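Local coordinates for protein Niban 2 (Homo sapiens, PDB 7CTP) that may suppress apoptosis, may promote melanoma cell invasion and carries a PH domain packed against a largely helical body, at residues I190-N195 against Q430-I434. Numbering follows the deposited sequence.
Sequences IRHCNN and QRAQI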
ATOM      1  N   ILE A 190      -8.034  -2.123  -6.747  1.00 19.89           N
ATOM      2  CA  ILE A 190      -6.951  -2.807  -6.036  1.00 19.71           C
ATOM      3  C   ILE A 190      -6.013  -1.793  -5.398  1.00 23.93           C
ATOM      4  O   ILE A 190      -5.621  -1.925  -4.230  1.00 23.80           O
ATOM      5  CB  ILE A 190      -6.191  -3.741  -6.993  1.00 19.24           C
ATOM      6  CG1 ILE A 190      -7.087  -4.903  -7.430  1.00 19.31           C
ATOM      7  CG2 ILE A 190      -4.905  -4.218  -6.334  1.00 20.26           C
ATOM      8  CD1 ILE A 190      -6.530  -5.670  -8.635  1.00 21.39           C
ATOM      9  N   ARG A 191      -5.624  -0.769  -6.164  1.00 22.38           N
ATOM     10  CA  ARG A 191      -4.707   0.238  -5.635  1.00 21.00           C
ATOM     11  C   ARG A 191      -5.315   0.944  -4.436  1.00 22.02           C
ATOM     12  O   ARG A 191      -4.629   1.187  -3.430  1.00 21.96           O
ATOM     13  CB  ARG A 191      -4.361   1.244  -6.736  1.00 26.03           C
ATOM     14  CG  ARG A 191      -3.337   2.308  -6.361  1.00 24.04           C
ATOM     15  CD  ARG A 191      -3.235   3.366  -7.481  1.00 22.63           C
ATOM     16  NE  ARG A 191      -2.866   2.772  -8.769  1.00 23.54           N
ATOM     17  CZ  ARG A 191      -3.694   2.639  -9.798  1.00 22.76           C
ATOM     18  NH1 ARG A 191      -3.263   2.071 -10.918  1.00 28.36           N
ATOM     19  NH2 ARG A 191      -4.954   3.053  -9.705  1.00 27.31           N
ATOM     20  N   HIS A 192      -6.612   1.259  -4.519  1.00 23.21           N
ATOM     21  CA  HIS A 192      -7.292   1.954  -3.432  1.00 23.01           C
ATOM     22  C   HIS A 192      -7.373   1.076  -2.185  1.00 24.59           C
ATOM     23  O   HIS A 192      -7.049   1.522  -1.075  1.00 23.96           O
ATOM     24  CB  HIS A 192      -8.684   2.395  -3.893  1.00 24.89           C
ATOM     25  CG  HIS A 192      -9.425   3.219  -2.885  1.00 26.22           C
ATOM     26  ND1 HIS A 192      -9.303   4.589  -2.811  1.00 25.78           N
ATOM     27  CD2 HIS A 192     -10.283   2.861  -1.898  1.00 30.99           C
ATOM     28  CE1 HIS A 192     -10.055   5.042  -1.821  1.00 31.45           C
ATOM     29  NE2 HIS A 192     -10.664   4.015  -1.254  1.00 30.64           N
ATOM     30  N   CYS A 193      -7.797  -0.182  -2.350  1.00 22.71           N
ATOM     31  CA  CYS A 193      -7.900  -1.088  -1.205  1.00 25.00           C
ATOM     32  C   CYS A 193      -6.539  -1.449  -0.626  1.00 22.68           C
ATOM     33  O   CYS A 193      -6.436  -1.687   0.579  1.00 21.76           O
ATOM     34  CB  CYS A 193      -8.682  -2.348  -1.589  1.00 22.04           C
ATOM     35  SG  CYS A 193     -10.422  -2.045  -2.036  1.00 26.98           S
ATOM     36  N   ASN A 194      -5.489  -1.497  -1.452  1.00 23.61           N
ATOM     37  CA  ASN A 194      -4.148  -1.760  -0.925  1.00 21.27           C
ATOM     38  C   ASN A 194      -3.687  -0.650   0.011  1.00 28.75           C
ATOM     39  O   ASN A 194      -2.944  -0.907   0.963  1.00 24.74           O
ATOM     40  CB  ASN A 194      -3.136  -1.911  -2.062  1.00 20.57           C
ATOM     41  CG  ASN A 194      -3.184  -3.271  -2.712  1.00 21.50           C
ATOM     42  OD1 ASN A 194      -3.798  -4.201  -2.191  1.00 22.47           O
ATOM     43  ND2 ASN A 194      -2.512  -3.402  -3.856  1.00 22.71           N
ATOM     44  N   ASN A 195      -4.122   0.584  -0.245  1.00 24.98           N
ATOM     45  CA  ASN A 195      -3.718   1.759   0.525  1.00 22.72           C
ATOM     46  C   ASN A 195      -4.575   1.867   1.788  1.00 26.06           C
ATOM     47  O   ASN A 195      -5.297   2.835   2.027  1.00 26.26           O
ATOM     48  CB  ASN A 195      -3.841   2.987  -0.369  1.00 25.39           C
ATOM     49  CG  ASN A 195      -3.217   4.235   0.227  1.00 32.04           C
ATOM     50  OD1 ASN A 195      -2.082   4.210   0.711  1.00 28.18           O
ATOM     51  ND2 ASN A 195      -3.942   5.358   0.133  1.00 27.81           N
ATOM     52  N   GLN A 430       3.046   0.778  -6.619  1.00 28.94           N
ATOM     53  CA  GLN A 430       1.804   1.100  -5.924  1.00 28.17           C
ATOM     54  C   GLN A 430       1.940   2.408  -5.153  1.00 31.36           C
ATOM     55  O   GLN A 430       1.070   3.284  -5.237  1.00 29.40           O
ATOM     56  CB  GLN A 430       1.420  -0.061  -5.003  1.00 26.82           C
ATOM     57  CG  GLN A 430       0.568   0.290  -3.777  1.00 28.27           C
ATOM     58  CD  GLN A 430      -0.933   0.197  -4.041  1.00 28.57           C
ATOM     59  OE1 GLN A 430      -1.397  -0.627  -4.842  1.00 32.86           O
ATOM     60  NE2 GLN A 430      -1.701   1.019  -3.336  1.00 25.36           N
ATOM     61  N   ARG A 431       3.044   2.570  -4.420  1.00 27.82           N
ATOM     62  CA  ARG A 431       3.223   3.784  -3.627  1.00 28.49           C
ATOM     63  C   ARG A 431       3.376   5.007  -4.521  1.00 27.64           C
ATOM     64  O   ARG A 431       2.783   6.053  -4.245  1.00 28.66           O
ATOM     65  CB  ARG A 431       4.424   3.644  -2.694  1.00 31.37           C
ATOM     66  CG  ARG A 431       4.290   2.498  -1.708  1.00 41.36           C
ATOM     67  CD  ARG A 431       4.777   2.861  -0.318  1.00 55.05           C
ATOM     68  NE  ARG A 431       4.655   1.729   0.599  1.00 56.95           N
ATOM     69  CZ  ARG A 431       5.676   1.199   1.268  1.00 54.89           C
ATOM     70  NH1 ARG A 431       5.472   0.169   2.086  1.00 47.76           N
ATOM     71  NH2 ARG A 431       6.898   1.704   1.120  1.00 39.01           N
ATOM     72  N   ALA A 432       4.141   4.888  -5.609  1.00 26.19           N
ATOM     73  CA  ALA A 432       4.291   6.023  -6.524  1.00 27.60           C
ATOM     74  C   ALA A 432       2.947   6.454  -7.105  1.00 26.96           C
ATOM     75  O   ALA A 432       2.672   7.655  -7.237  1.00 24.89           O
ATOM     76  CB  ALA A 432       5.274   5.678  -7.645  1.00 25.78           C
ATOM     77  N   GLN A 433       2.095   5.489  -7.461  1.00 24.25           N
ATOM     78  CA  GLN A 433       0.807   5.824  -8.061  1.00 24.47           C
ATOM     79  C   GLN A 433      -0.116   6.489  -7.048  1.00 26.72           C
ATOM     80  O   GLN A 433      -0.851   7.426  -7.388  1.00 23.63           O
ATOM     81  CB  GLN A 433       0.167   4.570  -8.653  1.00 20.25           C
ATOM     82  CG  GLN A 433       0.974   4.023  -9.823  1.00 23.48           C
ATOM     83  CD  GLN A 433       0.442   2.719 -10.379  1.00 28.38           C
ATOM     84  OE1 GLN A 433      -0.243   1.960  -9.690  1.00 25.45           O
ATOM     85  NE2 GLN A 433       0.772   2.443 -11.641  1.00 28.46           N
ATOM     86  N   ILE A 434      -0.075   6.043  -5.791  1.00 24.60           N
ATOM     87  CA  ILE A 434      -0.893   6.692  -4.766  1.00 25.57           C
ATOM     88  C   ILE A 434      -0.457   8.143  -4.578  1.00 22.84           C
ATOM     89  O   ILE A 434      -1.296   9.046  -4.455  1.00 26.94           O
ATOM     90  CB  ILE A 434      -0.839   5.897  -3.445  1.00 30.97           C
ATOM     91  CG1 ILE A 434      -1.764   4.674  -3.516  1.00 22.79           C
ATOM     92  CG2 ILE A 434      -1.238   6.774  -2.256  1.00 30.65           C
ATOM     93  CD1 ILE A 434      -3.239   5.000  -3.673  1.00 27.04           C
TER
HETATM   94  O   HOH W   1      -0.936   0.265 -12.703  1.00 44.16           O
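Arg191 leaves its helix with CG anti to the backbone N (chi1 -176°) and then bends at chi3, which lays NE and NH1 beside Gln433; a bend at chi2 in Gln430 turns its amide toward the closing turn of helix 176-194. There the amide is used at both ends. Gln430 NE2 gives a nearly straight bond of 2.9 Å to the backbone O of Arg191, in the carbonyl plane and on a lone pair, while Gln430 OE1 receives ND2 of Asn194 at 3.1 Å from above its carbonyl plane. Arg191 O also accepts the N of Asn195, where the helix ends, and Asn194 OD1 binds the N of Gly120. NE and NH1 of Arg191 both donate to Gln433 OE1, at 2.9 and 3.3 Å, from one face of an amide turned 73° to the guanidinium. Asp188 forms a salt bridge with Arg191 NH2, and Tyr405 adds a cation-pi contact as well as a backbone acceptor for Gln433 NE2. Beside the Gln430 bonds, Ile434 CD1 packs against Arg191 CG at 3.8 Å and reaches the side chain of Asn195. Shortening Arg191 to an alanine would probably take both these donors from Gln433 OE1 and this partner from Asp188. Residues 190-194, closing the PH domain's last helix, thus run at 96° to 430-434, whose polar partners here are side-chain amides without an acid; the buried arginine's charge is probably balanced by Asp188 of its own helix.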